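Local coordinates for periplasmic binding protein (Agrobacterium tumefaciens str. B6, PDB 5L9G) that binds the opine mannopine in the periplasm and probably delivers it to an ABC transporter for uptake, at residues A[55-60]-A[72-77]; A[130-135]-A[147-152]; A[154-159]-A[203-208]; A[287-292]-A[307-312]. All coordinates share one frame; numbering follows the deposited sequence.

Contact 1. Residues A[55-60]-A[72-77]; sequences DTFQNW and VTWDII. With MO0 (mannopine), chain C.
F57 and W74 meet across a beta-alpha-beta unit: strand 52-56, helix 61-69 and strand 76-80, in the N-terminal part of a periplasmic binding protein fold. The two strands are not direct neighbours, since both pair in parallel with strand 23-27 between them.

The polar part is one hydrogen bond. W74 NE1 donates a hydrogen bond to D55 OD2 at 2.8 Å, nearly straight at 169°. The acceptor lies close to the indole plane, while the bond reaches the carboxylate on its anti side, somewhat out of the carboxylate plane. The other oxygen, D55 OD1, takes the backbone N of T56. Each carboxylate oxygen thus has a donor.

The apolar part centres on F57. Its ring is inclined at 42° to the six-membered ring of W74, neither stacked nor edge-to-face. W74 CZ3 lies over one face of F57, toward the rim. At its far end the F57 ring reaches I77, and helix 61-69 packs on F57, W74 and I77.

The backbone next to F57 also meets the ligand. Mannopine OAC donates a hydrogen bond to Q58 O at 3.1 Å. The closest apolar touch between the segments is F57 CB to W74 CH2, 3.4 Å.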
# COMPACT_ATOMS: atom_id res chain seq x y z
N ASP A 55 -3.38 -7.03 15.78
CA ASP A 55 -2.28 -7.89 15.36
C ASP A 55 -1.63 -7.21 14.14
O ASP A 55 -2.15 -6.21 13.64
CB ASP A 55 -2.71 -9.33 15.06
CG ASP A 55 -1.59 -10.35 15.18
OD1 ASP A 55 -0.44 -9.95 15.43
OD2 ASP A 55 -1.87 -11.57 15.04
N THR A 56 -0.46 -7.70 13.70
CA THR A 56 0.23 -7.11 12.54
C THR A 56 0.70 -8.22 11.62
O THR A 56 1.00 -9.33 12.09
CB THR A 56 1.41 -6.19 12.95
OG1 THR A 56 2.40 -7.00 13.59
CG2 THR A 56 1.01 -5.01 13.88
N PHE A 57 0.75 -7.93 10.32
CA PHE A 57 1.21 -8.86 9.29
C PHE A 57 1.61 -8.06 8.05
O PHE A 57 1.17 -6.91 7.88
CB PHE A 57 0.13 -9.91 8.94
CG PHE A 57 -0.97 -9.42 8.02
CD1 PHE A 57 -1.95 -8.55 8.49
CD2 PHE A 57 -1.01 -9.81 6.68
CE1 PHE A 57 -2.95 -8.08 7.62
CE2 PHE A 57 -2.03 -9.37 5.83
CZ PHE A 57 -2.98 -8.49 6.30
N GLN A 58 2.41 -8.67 7.18
CA GLN A 58 2.87 -7.99 5.97
C GLN A 58 2.37 -8.61 4.69
O GLN A 58 2.20 -7.91 3.69
CB GLN A 58 4.41 -7.92 5.91
CG GLN A 58 5.09 -7.20 7.08
CD GLN A 58 4.59 -5.78 7.27
OE1 GLN A 58 4.37 -5.03 6.29
NE2 GLN A 58 4.37 -5.40 8.51
N ASN A 59 2.20 -9.94 4.69
CA ASN A 59 1.85 -10.69 3.47
C ASN A 59 0.48 -11.36 3.59
O ASN A 59 0.23 -12.05 4.57
CB ASN A 59 2.95 -11.73 3.22
CG ASN A 59 2.97 -12.37 1.85
OD1 ASN A 59 1.93 -12.69 1.27
ND2 ASN A 59 4.15 -12.60 1.32
N TRP A 60 -0.42 -11.15 2.58
CA TRP A 60 -1.77 -11.74 2.54
C TRP A 60 -1.71 -13.27 2.73
O TRP A 60 -2.66 -13.87 3.25
CB TRP A 60 -2.50 -11.40 1.23
CG TRP A 60 -2.06 -12.25 0.06
CD1 TRP A 60 -0.97 -12.05 -0.73
CD2 TRP A 60 -2.66 -13.48 -0.38
NE1 TRP A 60 -0.87 -13.06 -1.66
CE2 TRP A 60 -1.88 -13.96 -1.45
CE3 TRP A 60 -3.75 -14.24 0.07
CZ2 TRP A 60 -2.19 -15.15 -2.12
CZ3 TRP A 60 -4.06 -15.43 -0.60
CH2 TRP A 60 -3.28 -15.87 -1.68
N VAL A 72 -8.42 -20.17 12.41
CA VAL A 72 -8.51 -18.75 12.06
C VAL A 72 -8.67 -17.94 13.36
O VAL A 72 -9.63 -18.16 14.11
CB VAL A 72 -9.64 -18.46 11.03
CG1 VAL A 72 -9.80 -16.95 10.80
CG2 VAL A 72 -9.37 -19.17 9.70
N THR A 73 -7.72 -17.03 13.63
CA THR A 73 -7.76 -16.16 14.81
C THR A 73 -8.08 -14.71 14.43
O THR A 73 -8.64 -13.98 15.24
CB THR A 73 -6.49 -16.28 15.69
OG1 THR A 73 -5.32 -16.01 14.92
CG2 THR A 73 -6.37 -17.64 16.37
N TRP A 74 -7.74 -14.30 13.20
CA TRP A 74 -8.00 -12.93 12.71
C TRP A 74 -9.44 -12.78 12.25
O TRP A 74 -10.00 -13.71 11.66
CB TRP A 74 -7.07 -12.61 11.54
CG TRP A 74 -5.61 -12.50 11.88
CD1 TRP A 74 -5.07 -12.31 13.12
CD2 TRP A 74 -4.53 -12.47 10.95
NE1 TRP A 74 -3.70 -12.21 13.02
CE2 TRP A 74 -3.34 -12.29 11.70
CE3 TRP A 74 -4.43 -12.62 9.56
CZ2 TRP A 74 -2.08 -12.26 11.10
CZ3 TRP A 74 -3.18 -12.55 8.96
CH2 TRP A 74 -2.03 -12.39 9.73
N ASP A 75 -10.04 -11.61 12.52
CA ASP A 75 -11.39 -11.32 12.03
C ASP A 75 -11.29 -10.39 10.83
O ASP A 75 -11.59 -10.80 9.70
CB ASP A 75 -12.27 -10.70 13.13
CG ASP A 75 -12.64 -11.70 14.21
OD1 ASP A 75 -13.21 -12.74 13.89
OD2 ASP A 75 -12.26 -11.47 15.35
N ILE A 76 -10.81 -9.16 11.06
CA ILE A 76 -10.62 -8.16 10.00
C ILE A 76 -9.14 -8.07 9.62
O ILE A 76 -8.27 -7.94 10.49
CB ILE A 76 -11.17 -6.76 10.42
CG1 ILE A 76 -12.67 -6.83 10.81
CG2 ILE A 76 -10.89 -5.68 9.32
CD1 ILE A 76 -13.19 -5.64 11.60
N ILE A 77 -8.86 -8.08 8.31
CA ILE A 77 -7.51 -7.88 7.80
C ILE A 77 -7.50 -6.67 6.89
O ILE A 77 -8.42 -6.50 6.07
CB ILE A 77 -6.90 -9.14 7.10
CG1 ILE A 77 -7.84 -9.70 5.98
CG2 ILE A 77 -6.53 -10.20 8.14
CD1 ILE A 77 -7.21 -10.79 5.08
OAB MO0 C . -2.37 -6.90 1.27
CAF MO0 C . -1.41 -7.18 2.24
CAG MO0 C . -0.34 -6.10 2.35
OAC MO0 C . 0.69 -6.38 1.47
CAH MO0 C . -0.86 -4.69 2.27
OAM MO0 C . -1.84 -4.45 3.20
CAI MO0 C . 0.21 -3.59 2.32
OAD MO0 C . 0.90 -3.62 3.53
CAJ MO0 C . -0.35 -2.24 2.00
OAE MO0 C . -0.92 -2.26 0.72
CAK MO0 C . 0.65 -1.08 2.14
N MO0 C . 0.05 -0.03 2.97
CA MO0 C . 0.84 1.22 2.97
C MO0 C . 1.62 1.34 4.26
O MO0 C . 1.63 0.38 5.06
CB MO0 C . 0.01 2.46 2.72
CG MO0 C . -0.79 2.88 3.94
CD MO0 C . -1.96 3.74 3.61
OE1 MO0 C . -1.82 5.13 3.79
NE2 MO0 C . -3.04 3.30 3.20
OXT MO0 C . 2.31 2.37 4.52

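Contact 2. Residues A[130-135]-A[147-152]; sequences KTYGDN and KKFPGK
Y132 and F149 meet as an edge-to-face pair, with the edge of F149 turned toward the face of Y132. The ring planes are 80° apart and the centroids 6.0 Å. Y132 CE1 also touches F149 CB, at 4.2 Å. Y132 CG is anti to the carbonyl carbon (chi1 -53°), which sends the phenol across to P150.

The phenol reaches past F149 to the next residue. Y132 OH donates to P150 O at 2.6 Å, a short hydrogen bond. The carbonyl oxygen lies near the plane of the Y132 ring. The hydroxyl, in turn, sits well above the carbonyl plane, 48° out of it. G151 lies against the same hydroxyl, its CA 3.5 Å from Y132 OH.

The edge of F149 also meets backbone. N135 O lies in the ring plane, 3.2 Å from F149 CE1. N135 ends a type II' beta turn that starts at Y132, with G133 leaving the helix at positive phi. M222 of strand 222-226 packs against both aromatic side chains.

This is surface packing in the solute-binding protein fold, joining the end of helix 129-132 to the loop that leads into strand 153-156.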
# COMPACT_ATOMS: atom_id res chain seq x y z
N LYS A 130 21.56 13.92 1.75
CA LYS A 130 22.98 13.95 2.07
C LYS A 130 23.75 13.38 0.84
O LYS A 130 24.77 13.94 0.44
CB LYS A 130 23.29 13.12 3.32
CG LYS A 130 24.76 13.19 3.72
CD LYS A 130 25.18 12.06 4.65
CE LYS A 130 26.66 11.72 4.52
NZ LYS A 130 27.53 12.93 4.64
N THR A 131 23.19 12.34 0.19
CA THR A 131 23.85 11.73 -0.96
C THR A 131 23.81 12.58 -2.24
O THR A 131 24.84 12.73 -2.88
CB THR A 131 23.28 10.31 -1.22
OG1 THR A 131 23.18 9.64 0.04
CG2 THR A 131 24.14 9.51 -2.22
N TYR A 132 22.61 13.06 -2.63
CA TYR A 132 22.33 13.72 -3.90
C TYR A 132 21.94 15.18 -3.83
O TYR A 132 21.80 15.81 -4.89
CB TYR A 132 21.18 12.96 -4.61
CG TYR A 132 21.44 11.47 -4.75
CD1 TYR A 132 22.49 11.00 -5.54
CD2 TYR A 132 20.64 10.54 -4.10
CE1 TYR A 132 22.74 9.63 -5.66
CE2 TYR A 132 20.89 9.18 -4.20
CZ TYR A 132 21.94 8.73 -4.99
OH TYR A 132 22.19 7.39 -5.10
N GLY A 133 21.69 15.69 -2.62
CA GLY A 133 21.19 17.06 -2.44
C GLY A 133 19.80 17.15 -3.07
O GLY A 133 19.03 16.18 -3.04
N ASP A 134 19.50 18.29 -3.71
CA ASP A 134 18.22 18.47 -4.39
C ASP A 134 18.22 17.75 -5.75
O ASP A 134 17.15 17.53 -6.31
CB ASP A 134 17.92 19.97 -4.57
CG ASP A 134 17.67 20.73 -3.28
OD1 ASP A 134 17.28 20.10 -2.28
OD2 ASP A 134 17.88 21.95 -3.28
N ASN A 135 19.40 17.33 -6.24
CA ASN A 135 19.53 16.68 -7.55
C ASN A 135 19.45 15.15 -7.44
O ASN A 135 20.33 14.41 -7.91
CB ASN A 135 20.78 17.18 -8.30
CG ASN A 135 20.67 18.64 -8.79
OD1 ASN A 135 19.87 19.46 -8.31
ND2 ASN A 135 21.49 19.01 -9.76
N LYS A 147 24.52 4.56 -13.17
CA LYS A 147 25.60 5.38 -13.69
C LYS A 147 25.37 6.86 -13.34
O LYS A 147 26.27 7.49 -12.79
CB LYS A 147 25.81 5.18 -15.21
CG LYS A 147 26.55 3.88 -15.63
CD LYS A 147 27.99 3.71 -15.08
CE LYS A 147 29.05 3.76 -16.15
NZ LYS A 147 30.41 3.60 -15.58
N LYS A 148 24.17 7.40 -13.63
CA LYS A 148 23.85 8.80 -13.34
C LYS A 148 23.66 9.04 -11.83
O LYS A 148 24.10 10.08 -11.31
CB LYS A 148 22.65 9.29 -14.17
CG LYS A 148 22.39 10.79 -14.05
CD LYS A 148 21.48 11.31 -15.14
CE LYS A 148 20.71 12.56 -14.73
NZ LYS A 148 21.60 13.71 -14.43
N PHE A 149 23.05 8.05 -11.12
CA PHE A 149 22.82 8.15 -9.69
C PHE A 149 23.42 6.94 -8.96
O PHE A 149 22.67 6.04 -8.57
CB PHE A 149 21.32 8.31 -9.38
CG PHE A 149 20.69 9.52 -10.00
CD1 PHE A 149 20.72 10.75 -9.36
CD2 PHE A 149 20.05 9.44 -11.24
CE1 PHE A 149 20.13 11.88 -9.94
CE2 PHE A 149 19.47 10.57 -11.82
CZ PHE A 149 19.52 11.78 -11.17
N PRO A 150 24.76 6.90 -8.75
CA PRO A 150 25.34 5.77 -8.00
C PRO A 150 24.82 5.76 -6.57
O PRO A 150 24.61 6.83 -6.00
CB PRO A 150 26.85 6.05 -8.02
CG PRO A 150 27.06 7.09 -9.08
CD PRO A 150 25.79 7.89 -9.12
N GLY A 151 24.62 4.58 -6.02
CA GLY A 151 24.16 4.48 -4.65
C GLY A 151 23.33 3.26 -4.32
O GLY A 151 22.95 2.48 -5.20
N LYS A 152 23.08 3.10 -3.03
CA LYS A 152 22.32 2.00 -2.46
C LYS A 152 20.83 2.22 -2.64
O LYS A 152 20.29 3.22 -2.18
CB LYS A 152 22.66 1.84 -0.97
CG LYS A 152 24.11 1.47 -0.67
CD LYS A 152 24.32 1.45 0.85
CE LYS A 152 25.78 1.41 1.24
NZ LYS A 152 26.40 0.08 0.98

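Contact 3. Residues A[154-159]-A[203-208]; sequences ALWNQP and VWWESG
W156 and W205 are bridge partners on two parallel strands, 153-156 and 201-205. Their side chains share one face of the sheet with A154 and V203. L155 and W204 are on the other face, where L155 CB packs on W204 CZ3.

W156 can be followed outward. Its CA lies over the face of the five-membered ring of W205, a CH-pi contact. W156 CB rests 3.6 Å from W205 CZ2. CG is anti to the backbone N (chi1 -164°), and this lays the indole over the W205 ring. W156 CG meets W205 CH2, and W156 CD1 meets W205 CZ3 at 3.4 Å. The five-membered ring of W156 forms an offset stack on the six-membered ring of W205, centroids 4.2 Å apart and planes at 15°. On the five-membered ring, W156 NE1 gives a weak hydrogen bond to a water 3.2 Å away. That water also lies 2.6 Å from both N157 OD1 and E206 O. W205 NE1 is bonded to I224 O, and W226 meets both indoles edge-to-face.

The strand bonds are uneven. L155 N to V203 O and W205 N to L155 O are weak. N157 N to W205 O is sound at 3.0 Å.

W156 belongs to the mannopine pocket and touches the ligand. The stack holds its indole by one face, the CH-pi contact seats its CA on W205, and its N-H has just a weak bond to the shared water.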
# COMPACT_ATOMS: atom_id res chain seq x y z
N ALA A 154 16.78 0.62 -2.17
CA ALA A 154 15.96 -0.27 -1.36
C ALA A 154 14.61 -0.42 -2.03
O ALA A 154 14.01 0.57 -2.46
CB ALA A 154 15.82 0.23 0.06
N LEU A 155 14.15 -1.67 -2.18
CA LEU A 155 12.88 -1.98 -2.81
C LEU A 155 12.13 -2.92 -1.88
O LEU A 155 12.75 -3.53 -1.01
CB LEU A 155 13.10 -2.70 -4.16
CG LEU A 155 13.44 -1.85 -5.39
CD1 LEU A 155 14.84 -1.36 -5.32
CD2 LEU A 155 13.35 -2.72 -6.68
N TRP A 156 10.82 -3.04 -2.07
CA TRP A 156 9.97 -3.91 -1.25
C TRP A 156 10.30 -5.38 -1.53
O TRP A 156 10.73 -5.72 -2.64
CB TRP A 156 8.50 -3.65 -1.62
CG TRP A 156 7.47 -4.17 -0.64
CD1 TRP A 156 7.67 -4.54 0.66
CD2 TRP A 156 6.07 -4.33 -0.90
NE1 TRP A 156 6.48 -4.95 1.22
CE2 TRP A 156 5.48 -4.80 0.29
CE3 TRP A 156 5.26 -4.10 -2.03
CZ2 TRP A 156 4.10 -5.05 0.39
CZ3 TRP A 156 3.90 -4.35 -1.93
CH2 TRP A 156 3.33 -4.85 -0.74
N ASN A 157 10.09 -6.28 -0.54
CA ASN A 157 10.32 -7.70 -0.79
C ASN A 157 9.06 -8.37 -1.38
O ASN A 157 9.02 -9.60 -1.51
CB ASN A 157 10.81 -8.44 0.49
CG ASN A 157 9.73 -8.63 1.50
OD1 ASN A 157 8.78 -7.84 1.56
ND2 ASN A 157 9.83 -9.70 2.29
N GLN A 158 8.01 -7.57 -1.66
CA GLN A 158 6.78 -8.05 -2.32
C GLN A 158 6.65 -7.28 -3.65
O GLN A 158 7.20 -6.17 -3.75
CB GLN A 158 5.56 -7.92 -1.42
CG GLN A 158 5.64 -8.84 -0.21
CD GLN A 158 4.39 -8.77 0.61
OE1 GLN A 158 4.39 -8.31 1.77
NE2 GLN A 158 3.31 -9.21 0.03
N PRO A 159 5.99 -7.85 -4.68
CA PRO A 159 6.08 -7.26 -6.04
C PRO A 159 5.14 -6.13 -6.44
O PRO A 159 5.46 -5.49 -7.44
CB PRO A 159 5.83 -8.47 -6.96
CG PRO A 159 4.94 -9.35 -6.19
CD PRO A 159 5.38 -9.21 -4.74
N VAL A 203 19.06 -3.43 0.41
CA VAL A 203 18.07 -3.98 1.33
C VAL A 203 16.73 -4.15 0.62
O VAL A 203 16.30 -3.24 -0.11
CB VAL A 203 17.94 -3.12 2.63
CG1 VAL A 203 17.84 -1.66 2.30
CG2 VAL A 203 16.78 -3.56 3.54
N TRP A 204 16.09 -5.31 0.84
CA TRP A 204 14.75 -5.59 0.33
C TRP A 204 13.88 -5.42 1.59
O TRP A 204 13.80 -6.33 2.43
CB TRP A 204 14.65 -7.01 -0.27
CG TRP A 204 15.61 -7.24 -1.40
CD1 TRP A 204 16.83 -7.84 -1.32
CD2 TRP A 204 15.43 -6.88 -2.78
NE1 TRP A 204 17.43 -7.85 -2.56
CE2 TRP A 204 16.58 -7.31 -3.48
CE3 TRP A 204 14.41 -6.22 -3.49
CZ2 TRP A 204 16.74 -7.11 -4.86
CZ3 TRP A 204 14.56 -6.03 -4.86
CH2 TRP A 204 15.71 -6.47 -5.53
N TRP A 205 13.36 -4.19 1.78
CA TRP A 205 12.61 -3.86 2.99
C TRP A 205 11.31 -4.65 3.07
O TRP A 205 10.70 -4.95 2.04
CB TRP A 205 12.42 -2.35 3.15
CG TRP A 205 11.60 -1.71 2.07
CD1 TRP A 205 12.07 -1.09 0.95
CD2 TRP A 205 10.17 -1.61 2.02
NE1 TRP A 205 11.01 -0.63 0.19
CE2 TRP A 205 9.83 -0.95 0.82
CE3 TRP A 205 9.14 -2.02 2.89
CZ2 TRP A 205 8.51 -0.71 0.46
CZ3 TRP A 205 7.83 -1.76 2.53
CH2 TRP A 205 7.52 -1.12 1.32
N GLU A 206 10.90 -5.00 4.29
CA GLU A 206 9.73 -5.85 4.50
C GLU A 206 8.50 -5.15 5.08
O GLU A 206 7.38 -5.60 4.85
CB GLU A 206 10.11 -7.04 5.39
CG GLU A 206 11.29 -7.81 4.81
CD GLU A 206 11.60 -9.15 5.47
OE1 GLU A 206 10.81 -9.59 6.34
OE2 GLU A 206 12.62 -9.77 5.09
N SER A 207 8.70 -4.08 5.85
CA SER A 207 7.59 -3.36 6.45
C SER A 207 7.77 -1.86 6.26
O SER A 207 8.90 -1.39 6.07
CB SER A 207 7.48 -3.68 7.95
OG SER A 207 8.55 -3.11 8.69
N GLY A 208 6.66 -1.13 6.34
CA GLY A 208 6.70 0.33 6.23
C GLY A 208 7.56 0.95 7.33
O GLY A 208 8.31 1.90 7.08
O HOH W 1 6.78 -7.51 3.19

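Contact 4. Residues A[287-292]-A[307-312]; sequences ATAPAN and ATMASA. With MO0 (mannopine), chain C.
The mannopine pocket takes T288 from this contact, where strand 289-290 and its flanks pack on segment 307-312. T288 OG1 donates to mannopine OE1 at 2.7 Å. OG1 stands anti to the backbone N (chi1 -172°), and T288 CB points away from segment 307-312. The residue thus serves the ligand with its side chain and the other segment with its carbonyl.

No direct hydrogen bond joins the segments. A289 CB points at segment 307-312 and touches M309 CB at 4.1 Å and S311 OG at 3.3 Å. M309 runs extended beyond CG, alongside the backbone: M309 CG lies 3.7 Å from T288 O, and M309 CE reaches P290 CD at 4.2 Å. A287 CB touches T308 CB loosely at the start of the contact.

In the fold, strand 289-290 pairs antiparallel with strand 115-128, and A289 is joined to N120 by backbone hydrogen bonding. The loop after T308 leads to helix 313-316. It makes a type I turn from M309 to A312, closed by A312 N to M309 O.

Three waters link the segments. One donates to A287 O and T308 O. A second donates to T288 O, at 2.8 Å, and to T308 OG1, which is also bonded to K305 O. The third donates to P290 O and is hydrogen-bonded to S311 OG, each at 2.8 Å.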
# COMPACT_ATOMS: atom_id res chain seq x y z
N ALA A 287 0.39 10.80 6.81
CA ALA A 287 0.15 11.24 5.45
C ALA A 287 -0.52 10.14 4.62
O ALA A 287 0.15 9.31 3.99
CB ALA A 287 1.43 11.73 4.79
N THR A 288 -1.85 10.11 4.69
CA THR A 288 -2.70 9.20 3.91
C THR A 288 -3.89 10.01 3.37
O THR A 288 -3.99 11.20 3.68
CB THR A 288 -3.08 7.96 4.71
OG1 THR A 288 -3.73 7.05 3.81
CG2 THR A 288 -4.00 8.29 5.89
N ALA A 289 -4.76 9.38 2.55
CA ALA A 289 -5.93 10.04 1.99
C ALA A 289 -7.15 9.18 2.28
O ALA A 289 -7.13 8.01 1.91
CB ALA A 289 -5.77 10.22 0.49
N PRO A 290 -8.21 9.70 2.92
CA PRO A 290 -9.41 8.86 3.17
C PRO A 290 -10.07 8.42 1.86
O PRO A 290 -9.98 9.14 0.86
CB PRO A 290 -10.34 9.78 3.99
CG PRO A 290 -9.90 11.16 3.66
CD PRO A 290 -8.40 11.07 3.43
N ALA A 291 -10.71 7.23 1.85
CA ALA A 291 -11.39 6.74 0.63
C ALA A 291 -12.85 7.21 0.59
O ALA A 291 -13.41 7.35 -0.50
CB ALA A 291 -11.32 5.22 0.55
N ASN A 292 -13.46 7.45 1.76
CA ASN A 292 -14.84 7.92 1.82
C ASN A 292 -14.90 9.41 1.43
O ASN A 292 -14.41 10.27 2.16
CB ASN A 292 -15.43 7.69 3.22
CG ASN A 292 -16.92 7.90 3.31
OD1 ASN A 292 -17.52 8.69 2.58
ND2 ASN A 292 -17.56 7.22 4.24
N ALA A 307 -1.68 18.52 -0.51
CA ALA A 307 -0.42 18.34 -1.25
C ALA A 307 0.32 17.04 -0.92
O ALA A 307 1.02 16.51 -1.79
CB ALA A 307 0.49 19.54 -1.04
N THR A 308 0.16 16.52 0.30
CA THR A 308 0.78 15.27 0.75
C THR A 308 -0.11 14.06 0.39
O THR A 308 0.33 12.92 0.54
CB THR A 308 1.00 15.32 2.28
OG1 THR A 308 -0.27 15.46 2.94
CG2 THR A 308 1.94 16.45 2.70
N MET A 309 -1.37 14.31 -0.01
CA MET A 309 -2.34 13.26 -0.32
C MET A 309 -2.15 12.67 -1.70
O MET A 309 -2.11 13.40 -2.70
CB MET A 309 -3.79 13.72 -0.12
CG MET A 309 -4.11 13.99 1.32
SD MET A 309 -5.84 14.38 1.56
CE MET A 309 -5.89 14.48 3.32
N ALA A 310 -2.06 11.33 -1.74
CA ALA A 310 -1.89 10.57 -2.97
C ALA A 310 -2.95 10.89 -4.02
O ALA A 310 -2.66 10.87 -5.22
CB ALA A 310 -1.98 9.09 -2.66
N SER A 311 -4.18 11.16 -3.56
CA SER A 311 -5.34 11.40 -4.41
C SER A 311 -5.59 12.88 -4.75
O SER A 311 -6.57 13.16 -5.43
CB SER A 311 -6.58 10.75 -3.81
OG SER A 311 -6.80 11.25 -2.50
N ALA A 312 -4.69 13.80 -4.35
CA ALA A 312 -4.86 15.22 -4.69
C ALA A 312 -4.68 15.37 -6.21
O ALA A 312 -3.84 14.66 -6.78
CB ALA A 312 -3.85 16.07 -3.94
OAB MO0 C . -2.37 -6.90 1.27
CAF MO0 C . -1.41 -7.18 2.24
CAG MO0 C . -0.34 -6.10 2.35
OAC MO0 C . 0.69 -6.38 1.47
CAH MO0 C . -0.86 -4.69 2.27
OAM MO0 C . -1.84 -4.45 3.20
CAI MO0 C . 0.21 -3.59 2.32
OAD MO0 C . 0.90 -3.62 3.53
CAJ MO0 C . -0.35 -2.24 2.00
OAE MO0 C . -0.92 -2.26 0.72
CAK MO0 C . 0.65 -1.08 2.14
N MO0 C . 0.05 -0.03 2.97
CA MO0 C . 0.84 1.22 2.97
C MO0 C . 1.62 1.34 4.26
O MO0 C . 1.63 0.38 5.06
CB MO0 C . 0.01 2.46 2.72
CG MO0 C . -0.79 2.88 3.94
CD MO0 C . -1.96 3.74 3.61
OE1 MO0 C . -1.82 5.13 3.79
NE2 MO0 C . -3.04 3.30 3.20
OXT MO0 C . 2.31 2.37 4.52
O HOH W 2 1.02 10.22 1.20
O HOH W 3 -2.16 13.27 3.97
O HOH W 4 -8.87 9.55 -1.64

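Contacts 1 and 4 each give one hydrogen bond to mannopine, near opposite ends of it. Q58 O of contact 1 binds OAC on the sugar-derived part of mannopine, and T288 of contact 4 binds OE1 on the other part. Their nearest atoms are about 13 Å apart, with mannopine spanning between. Contact 3 adds W156 to the same pocket and touches contact 1, where Q58 NE2 packs 3.6 Å from S207 CB. Contacts 1, 3 and 4 all reach the same sheet. Contact 2 stands apart, with its centre 26 Å from that of the chain. It is tied to contact 3 through the sequence, since residues 147-152 lead into strand 153-156.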